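Local coordinates for probable glutamine-binding lipoprotein GlnH (GLNBP) (Mycobacterium tuberculosis, PDB 6H20) that binds amino acids such as aspartate and the asparagine held here, and probably signals their presence to a protein kinase that controls glutamate metabolism, at residues L139-I153 against D204-V217. Residues are numbered along the deposited sequence; the frame is centred on the assembly and turned at random.
With ASN (asparagine), chain B.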
ATOM      1  N   LEU A 139      -4.842   1.453   7.512  1.00 15.49           N
ATOM      2  CA  LEU A 139      -3.569   1.155   8.153  1.00 14.69           C
ATOM      3  C   LEU A 139      -2.694   2.369   7.923  1.00 16.89           C
ATOM      4  O   LEU A 139      -2.719   2.937   6.831  1.00 17.27           O
ATOM      5  CB  LEU A 139      -2.917  -0.074   7.503  1.00 16.20           C
ATOM      6  CG  LEU A 139      -1.647  -0.598   8.178  1.00 15.25           C
ATOM      7  CD1 LEU A 139      -1.972  -1.153   9.547  1.00 17.27           C
ATOM      8  CD2 LEU A 139      -1.011  -1.682   7.312  1.00 17.79           C
ATOM      9  N   ASP A 140      -1.942   2.781   8.943  1.00 15.80           N
ATOM     10  CA  ASP A 140      -1.090   3.964   8.835  1.00 15.38           C
ATOM     11  C   ASP A 140       0.368   3.548   8.969  1.00 17.25           C
ATOM     12  O   ASP A 140       0.807   3.150  10.055  1.00 23.42           O
ATOM     13  CB  ASP A 140      -1.452   5.005   9.893  1.00 18.61           C
ATOM     14  CG  ASP A 140      -0.723   6.308   9.682  1.00 23.88           C
ATOM     15  OD1 ASP A 140      -0.614   6.743   8.513  1.00 22.40           O
ATOM     16  OD2 ASP A 140      -0.260   6.907  10.683  1.00 30.50           O
ATOM     17  N   ALA A 141       1.114   3.650   7.880  1.00 15.16           N
ATOM     18  CA  ALA A 141       2.523   3.277   7.856  1.00 14.36           C
ATOM     19  C   ALA A 141       3.386   4.533   7.734  1.00 14.99           C
ATOM     20  O   ALA A 141       2.889   5.658   7.626  1.00 16.00           O
ATOM     21  CB  ALA A 141       2.787   2.295   6.710  1.00 16.38           C
ATOM     22  N   ASN A 142       4.702   4.347   7.780  1.00 15.36           N
ATOM     23  CA  ASN A 142       5.591   5.487   7.598  1.00 16.63           C
ATOM     24  C   ASN A 142       6.851   5.038   6.880  1.00 14.80           C
ATOM     25  O   ASN A 142       7.393   3.963   7.176  1.00 16.17           O
ATOM     26  CB  ASN A 142       5.962   6.157   8.921  1.00 21.99           C
ATOM     27  CG  ASN A 142       6.267   7.636   8.747  1.00 23.26           C
ATOM     28  OD1 ASN A 142       7.249   8.002   8.091  1.00 26.57           O
ATOM     29  ND2 ASN A 142       5.421   8.496   9.326  1.00 23.31           N
ATOM     30  N   GLN A 143       7.321   5.880   5.955  1.00 13.71           N
ATOM     31  CA  GLN A 143       8.485   5.533   5.141  1.00 13.38           C
ATOM     32  C   GLN A 143       9.746   5.495   6.001  1.00 13.21           C
ATOM     33  O   GLN A 143      10.037   6.449   6.736  1.00 15.18           O
ATOM     34  CB  GLN A 143       8.660   6.561   4.024  1.00 14.54           C
ATOM     35  CG  GLN A 143       9.838   6.227   3.086  1.00 14.60           C
ATOM     36  CD  GLN A 143       9.733   6.968   1.764  1.00 14.92           C
ATOM     37  OE1 GLN A 143       8.731   7.629   1.484  1.00 16.46           O
ATOM     38  NE2 GLN A 143      10.782   6.865   0.945  1.00 15.73           N
ATOM     39  N   ARG A 144      10.520   4.410   5.879  1.00 14.77           N
ATOM     40  CA  ARG A 144      11.800   4.285   6.584  1.00 15.32           C
ATOM     41  C   ARG A 144      12.840   3.711   5.621  1.00 13.12           C
ATOM     42  O   ARG A 144      12.647   3.700   4.400  1.00 13.68           O
ATOM     43  CB  ARG A 144      11.650   3.486   7.891  1.00 15.27           C
ATOM     44  CG  ARG A 144      10.702   4.164   8.891  1.00 14.86           C
ATOM     45  CD  ARG A 144      10.681   3.459  10.238  1.00 16.92           C
ATOM     46  NE  ARG A 144      11.963   3.608  10.921  1.00 18.64           N
ATOM     47  CZ  ARG A 144      12.307   2.908  12.000  1.00 22.12           C
ATOM     48  NH1 ARG A 144      11.461   2.020  12.509  1.00 21.63           N
ATOM     49  NH2 ARG A 144      13.492   3.094  12.572  1.00 22.52           N
ATOM     50  N   ILE A 145      13.947   3.222   6.177  1.00 13.66           N
ATOM     51  CA  ILE A 145      15.087   2.733   5.402  1.00 16.35           C
ATOM     52  C   ILE A 145      15.379   1.287   5.789  1.00 13.72           C
ATOM     53  O   ILE A 145      15.352   0.934   6.974  1.00 15.90           O
ATOM     54  CB  ILE A 145      16.332   3.616   5.652  1.00 16.40           C
ATOM     55  CG1 ILE A 145      16.072   5.076   5.260  1.00 17.09           C
ATOM     56  CG2 ILE A 145      17.545   3.059   4.916  1.00 16.00           C
ATOM     57  CD1 ILE A 145      17.125   6.056   5.785  1.00 20.44           C
ATOM     58  N   LEU A 146      15.687   0.457   4.790  1.00 13.91           N
ATOM     59  CA  LEU A 146      16.098  -0.928   4.990  1.00 13.47           C
ATOM     60  C   LEU A 146      17.521  -1.100   4.466  1.00 14.54           C
ATOM     61  O   LEU A 146      17.815  -0.740   3.319  1.00 15.80           O
ATOM     62  CB  LEU A 146      15.154  -1.867   4.225  1.00 16.44           C
ATOM     63  CG  LEU A 146      15.455  -3.366   4.282  1.00 15.77           C
ATOM     64  CD1 LEU A 146      15.031  -3.905   5.619  1.00 21.22           C
ATOM     65  CD2 LEU A 146      14.709  -4.092   3.154  1.00 21.41           C
ATOM     66  N   ALA A 147      18.407  -1.639   5.297  1.00 15.07           N
ATOM     67  CA  ALA A 147      19.789  -1.839   4.884  1.00 16.14           C
ATOM     68  C   ALA A 147      20.319  -3.107   5.533  1.00 15.18           C
ATOM     69  O   ALA A 147      19.752  -3.590   6.519  1.00 15.71           O
ATOM     70  CB  ALA A 147      20.657  -0.639   5.288  1.00 19.30           C
ATOM     71  N   PRO A 148      21.390  -3.685   5.002  1.00 15.17           N
ATOM     72  CA  PRO A 148      21.994  -4.840   5.679  1.00 15.39           C
ATOM     73  C   PRO A 148      22.498  -4.469   7.065  1.00 15.87           C
ATOM     74  O   PRO A 148      22.863  -3.321   7.333  1.00 17.15           O
ATOM     75  CB  PRO A 148      23.160  -5.221   4.756  1.00 17.50           C
ATOM     76  CG  PRO A 148      22.772  -4.638   3.403  1.00 17.59           C
ATOM     77  CD  PRO A 148      22.064  -3.367   3.727  1.00 16.74           C
ATOM     78  N   ARG A 149      22.545  -5.472   7.949  1.00 16.41           N
ATOM     79  CA  ARG A 149      22.916  -5.212   9.343  1.00 17.06           C
ATOM     80  C   ARG A 149      24.320  -4.623   9.490  1.00 21.33           C
ATOM     81  O   ARG A 149      24.587  -3.911  10.467  1.00 21.80           O
ATOM     82  CB  ARG A 149      22.775  -6.487  10.175  1.00 17.74           C
ATOM     83  CG  ARG A 149      21.355  -6.721  10.639  1.00 17.52           C
ATOM     84  CD  ARG A 149      21.122  -8.176  11.004  1.00 18.43           C
ATOM     85  NE  ARG A 149      19.778  -8.328  11.517  1.00 21.43           N
ATOM     86  CZ  ARG A 149      19.428  -8.016  12.762  1.00 25.44           C
ATOM     87  NH1 ARG A 149      20.343  -7.573  13.625  1.00 26.45           N
ATOM     88  NH2 ARG A 149      18.171  -8.150  13.136  1.00 25.61           N
ATOM     89  N   ASP A 150      25.228  -4.893   8.552  1.00 17.58           N
ATOM     90  CA  ASP A 150      26.574  -4.343   8.657  1.00 20.89           C
ATOM     91  C   ASP A 150      26.731  -2.988   7.981  1.00 22.26           C
ATOM     92  O   ASP A 150      27.835  -2.431   8.002  1.00 23.29           O
ATOM     93  CB  ASP A 150      27.618  -5.328   8.119  1.00 23.42           C
ATOM     94  CG  ASP A 150      27.339  -5.757   6.696  1.00 21.13           C
ATOM     95  OD1 ASP A 150      26.187  -6.145   6.412  1.00 24.61           O
ATOM     96  OD2 ASP A 150      28.284  -5.734   5.869  1.00 27.38           O
ATOM     97  N   SER A 151      25.662  -2.449   7.393  1.00 20.20           N
ATOM     98  CA  SER A 151      25.752  -1.176   6.698  1.00 19.92           C
ATOM     99  C   SER A 151      25.839  -0.032   7.706  1.00 20.21           C
ATOM    100  O   SER A 151      25.181  -0.072   8.752  1.00 21.64           O
ATOM    101  CB  SER A 151      24.499  -0.980   5.845  1.00 21.24           C
ATOM    102  OG  SER A 151      24.445   0.334   5.301  1.00 20.99           O
ATOM    103  N   PRO A 152      26.610   1.015   7.407  1.00 23.53           N
ATOM    104  CA  PRO A 152      26.636   2.195   8.275  1.00 24.69           C
ATOM    105  C   PRO A 152      25.426   3.103   8.114  1.00 23.00           C
ATOM    106  O   PRO A 152      25.327   4.105   8.832  1.00 29.00           O
ATOM    107  CB  PRO A 152      27.910   2.920   7.820  1.00 24.99           C
ATOM    108  CG  PRO A 152      28.049   2.557   6.392  1.00 28.14           C
ATOM    109  CD  PRO A 152      27.558   1.126   6.286  1.00 26.12           C
ATOM    110  N   ILE A 153      24.507   2.780   7.202  1.00 22.38           N
ATOM    111  CA  ILE A 153      23.360   3.648   6.940  1.00 22.99           C
ATOM    112  C   ILE A 153      22.413   3.607   8.133  1.00 23.95           C
ATOM    113  O   ILE A 153      21.860   2.553   8.467  1.00 26.88           O
ATOM    114  CB  ILE A 153      22.642   3.212   5.655  1.00 23.07           C
ATOM    115  CG1 ILE A 153      23.541   3.398   4.430  1.00 20.75           C
ATOM    116  CG2 ILE A 153      21.321   3.971   5.483  1.00 23.53           C
ATOM    117  CD1 ILE A 153      22.966   2.776   3.159  1.00 21.19           C
ATOM    118  N   ASP A 204      22.336  -0.397  -2.291  1.00 19.37           N
ATOM    119  CA  ASP A 204      22.798  -0.257  -0.915  1.00 18.89           C
ATOM    120  C   ASP A 204      21.680  -0.199   0.114  1.00 16.87           C
ATOM    121  O   ASP A 204      21.900  -0.576   1.275  1.00 18.66           O
ATOM    122  CB  ASP A 204      23.662   1.000  -0.788  1.00 19.76           C
ATOM    123  CG  ASP A 204      24.829   0.975  -1.743  1.00 23.46           C
ATOM    124  OD1 ASP A 204      25.632   0.021  -1.649  1.00 26.70           O
ATOM    125  OD2 ASP A 204      24.917   1.877  -2.603  1.00 22.58           O
ATOM    126  N   ALA A 205      20.488   0.240  -0.280  1.00 15.91           N
ATOM    127  CA  ALA A 205      19.380   0.339   0.655  1.00 15.83           C
ATOM    128  C   ALA A 205      18.075   0.379  -0.123  1.00 13.55           C
ATOM    129  O   ALA A 205      18.051   0.644  -1.331  1.00 15.64           O
ATOM    130  CB  ALA A 205      19.504   1.591   1.530  1.00 16.05           C
ATOM    131  N   VAL A 206      16.984   0.107   0.589  1.00 14.32           N
ATOM    132  CA  VAL A 206      15.631   0.252   0.064  1.00 14.15           C
ATOM    133  C   VAL A 206      14.908   1.251   0.953  1.00 15.02           C
ATOM    134  O   VAL A 206      15.098   1.244   2.170  1.00 16.59           O
ATOM    135  CB  VAL A 206      14.899  -1.104   0.088  1.00 14.14           C
ATOM    136  CG1 VAL A 206      13.524  -0.989  -0.577  1.00 15.09           C
ATOM    137  CG2 VAL A 206      15.731  -2.149  -0.615  1.00 17.06           C
ATOM    138  N   SER A 207      14.071   2.109   0.372  1.00 14.77           N
ATOM    139  CA  SER A 207      13.297   3.025   1.203  1.00 13.78           C
ATOM    140  C   SER A 207      11.837   2.999   0.787  1.00 14.34           C
ATOM    141  O   SER A 207      11.505   3.352  -0.352  1.00 15.47           O
ATOM    142  CB  SER A 207      13.839   4.456   1.152  1.00 13.98           C
ATOM    143  OG  SER A 207      13.086   5.296   2.025  1.00 15.19           O
ATOM    144  N   THR A 208      10.969   2.598   1.711  1.00 13.73           N
ATOM    145  CA  THR A 208       9.518   2.629   1.495  1.00 13.31           C
ATOM    146  C   THR A 208       8.844   2.463   2.851  1.00 13.35           C
ATOM    147  O   THR A 208       9.506   2.508   3.900  1.00 13.56           O
ATOM    148  CB  THR A 208       9.055   1.593   0.455  1.00 11.87           C
ATOM    149  OG1 THR A 208       7.669   1.798   0.163  1.00 13.78           O
ATOM    150  CG2 THR A 208       9.203   0.153   0.932  1.00 14.11           C
ATOM    151  N   ASP A 209       7.525   2.261   2.823  1.00 14.52           N
ATOM    152  CA  ASP A 209       6.725   2.088   4.027  1.00 13.08           C
ATOM    153  C   ASP A 209       7.347   1.042   4.946  1.00 11.85           C
ATOM    154  O   ASP A 209       7.725  -0.042   4.498  1.00 13.46           O
ATOM    155  CB  ASP A 209       5.344   1.554   3.630  1.00 15.13           C
ATOM    156  CG  ASP A 209       4.644   2.369   2.549  1.00 15.23           C
ATOM    157  OD1 ASP A 209       5.139   3.423   2.087  1.00 13.97           O
ATOM    158  OD2 ASP A 209       3.557   1.906   2.161  1.00 15.56           O
ATOM    159  N   ASP A 210       7.387   1.346   6.252  1.00 12.97           N
ATOM    160  CA  ASP A 210       7.970   0.397   7.201  1.00 14.31           C
ATOM    161  C   ASP A 210       7.236  -0.943   7.217  1.00 14.76           C
ATOM    162  O   ASP A 210       7.860  -1.990   7.440  1.00 15.21           O
ATOM    163  CB  ASP A 210       8.113   1.011   8.605  1.00 14.39           C
ATOM    164  CG  ASP A 210       6.803   1.547   9.207  1.00 17.59           C
ATOM    165  OD1 ASP A 210       5.726   1.574   8.574  1.00 15.53           O
ATOM    166  OD2 ASP A 210       6.880   1.966  10.389  1.00 20.94           O
ATOM    167  N   THR A 211       5.929  -0.929   6.949  1.00 14.82           N
ATOM    168  CA  THR A 211       5.143  -2.151   6.788  1.00 13.50           C
ATOM    169  C   THR A 211       5.704  -3.039   5.677  1.00 14.74           C
ATOM    170  O   THR A 211       5.922  -4.242   5.875  1.00 16.10           O
ATOM    171  CB  THR A 211       3.716  -1.747   6.415  1.00 13.98           C
ATOM    172  OG1 THR A 211       3.790  -0.689   5.453  1.00 13.14           O
ATOM    173  CG2 THR A 211       2.947  -1.250   7.652  1.00 15.58           C
ATOM    174  N   ILE A 212       5.895  -2.469   4.481  1.00 14.18           N
ATOM    175  CA  ILE A 212       6.458  -3.219   3.351  1.00 12.90           C
ATOM    176  C   ILE A 212       7.866  -3.694   3.687  1.00 13.78           C
ATOM    177  O   ILE A 212       8.241  -4.853   3.419  1.00 14.38           O
ATOM    178  CB  ILE A 212       6.433  -2.358   2.070  1.00 13.59           C
ATOM    179  CG1 ILE A 212       4.998  -1.989   1.703  1.00 15.40           C
ATOM    180  CG2 ILE A 212       7.152  -3.089   0.907  1.00 15.06           C
ATOM    181  CD1 ILE A 212       4.919  -1.036   0.514  1.00 15.21           C
ATOM    182  N   LEU A 213       8.673  -2.808   4.277  1.00 12.88           N
ATOM    183  CA  LEU A 213      10.041  -3.183   4.637  1.00 12.95           C
ATOM    184  C   LEU A 213      10.065  -4.346   5.624  1.00 13.61           C
ATOM    185  O   LEU A 213      10.936  -5.222   5.529  1.00 14.82           O
ATOM    186  CB  LEU A 213      10.775  -1.984   5.233  1.00 15.00           C
ATOM    187  CG  LEU A 213      11.009  -0.770   4.331  1.00 14.23           C
ATOM    188  CD1 LEU A 213      11.811   0.277   5.104  1.00 14.68           C
ATOM    189  CD2 LEU A 213      11.738  -1.165   3.039  1.00 14.75           C
ATOM    190  N   ALA A 214       9.121  -4.369   6.579  1.00 15.79           N
ATOM    191  CA  ALA A 214       9.044  -5.492   7.512  1.00 15.38           C
ATOM    192  C   ALA A 214       8.790  -6.808   6.785  1.00 13.88           C
ATOM    193  O   ALA A 214       9.318  -7.857   7.181  1.00 16.85           O
ATOM    194  CB  ALA A 214       7.960  -5.230   8.560  1.00 18.81           C
ATOM    195  N   GLY A 215       7.998  -6.774   5.712  1.00 15.93           N
ATOM    196  CA  GLY A 215       7.814  -7.967   4.905  1.00 17.08           C
ATOM    197  C   GLY A 215       9.108  -8.424   4.261  1.00 15.86           C
ATOM    198  O   GLY A 215       9.369  -9.628   4.140  1.00 18.32           O
ATOM    199  N   LEU A 216       9.938  -7.468   3.835  1.00 15.70           N
ATOM    200  CA  LEU A 216      11.243  -7.821   3.278  1.00 16.15           C
ATOM    201  C   LEU A 216      12.167  -8.395   4.349  1.00 15.17           C
ATOM    202  O   LEU A 216      12.918  -9.349   4.083  1.00 16.13           O
ATOM    203  CB  LEU A 216      11.869  -6.605   2.590  1.00 15.29           C
ATOM    204  CG  LEU A 216      11.024  -6.001   1.465  1.00 17.82           C
ATOM    205  CD1 LEU A 216      11.820  -4.896   0.803  1.00 21.85           C
ATOM    206  CD2 LEU A 216      10.605  -7.066   0.458  1.00 22.99           C
ATOM    207  N   VAL A 217      12.134  -7.834   5.564  1.00 15.28           N
ATOM    208  CA  VAL A 217      12.936  -8.376   6.666  1.00 15.10           C
ATOM    209  C   VAL A 217      12.539  -9.811   6.968  1.00 16.30           C
ATOM    210  O   VAL A 217      13.387 -10.653   7.281  1.00 19.21           O
ATOM    211  CB  VAL A 217      12.813  -7.493   7.921  1.00 15.43           C
ATOM    212  CG1 VAL A 217      13.444  -8.185   9.142  1.00 20.93           C
ATOM    213  CG2 VAL A 217      13.462  -6.149   7.685  1.00 15.66           C
TER
HETATM  214  N   ASN B 401       2.355   3.143   0.019  1.00 15.01           N
HETATM  215  CA  ASN B 401       3.266   3.638  -1.012  1.00 14.26           C
HETATM  216  C   ASN B 401       2.461   4.174  -2.182  1.00 15.65           C
HETATM  217  O   ASN B 401       3.020   4.432  -3.264  1.00 14.72           O
HETATM  218  CB  ASN B 401       4.221   2.534  -1.471  1.00 15.45           C
HETATM  219  CG  ASN B 401       3.520   1.429  -2.221  1.00 16.10           C
HETATM  220  OD1 ASN B 401       2.304   1.275  -2.164  1.00 17.19           O
HETATM  221  ND2 ASN B 401       4.290   0.668  -2.965  1.00 15.55           N
HETATM  222  OXT ASN B 401       1.232   4.345  -2.030  1.00 15.29           O
HETATM  223  O   HOH W   1       7.048   5.111   1.238  1.00 24.47           O
HETATM  224  O   HOH W   2       8.819   1.017  11.961  1.00 32.93           O
HETATM  225  O   HOH W   3      24.325  -0.894   2.366  1.00 38.21           O
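Gln143 and Ser207 meet at the edge of a flat amide: Gln143 NE2 lies 3.0 Å from Ser207 OG, which sits only 3° out of the amide plane, and the N-H points almost straight at it. Ser207 OG in turn donates to Arg144 O (2.9 Å), arriving from above the carbonyl plane. Arg144 NH1 donates to water 2, which lies in the guanidinium plane at its edge; that water donates to Asp210 OD2, bridging groups whose planes stand 69° apart and whose charged atoms, Arg144 NH1 and Asp210 OD2, are 5.0 Å apart. Arg144 NH2 hydrogen-bonds Gly227 O. Asp210 also clasps the strand: its OD1 accepts from Asn142 N at 3.1 Å, the donor 57° above the carboxylate plane, while Asp210 N donates a hydrogen bond to Asn142 O. Its CG lies between backbone N and carbonyl carbon, turning the carboxylate back to the strand. Leu146, buried, packs its CB on Leu213 CD2 (3.7 Å) and CD2 on Leu216; its CD1 presses on Val217 CG2 at 3.4 Å, tighter than usual. Strands 139-148 and 205-207 run antiparallel, paired by two Leu146-Val206 backbone hydrogen bonds. Before helix 210-219, Asp209 OD2 accepts a hydrogen bond from bound asparagine (ASN N, 2.8 Å) and hydrogen-bonds Tyr235 OH. This strand-to-helix junction gives Thr208, Asp209 and Ile212 to the asparagine pocket of a family 3 periplasmic-binding-protein fold.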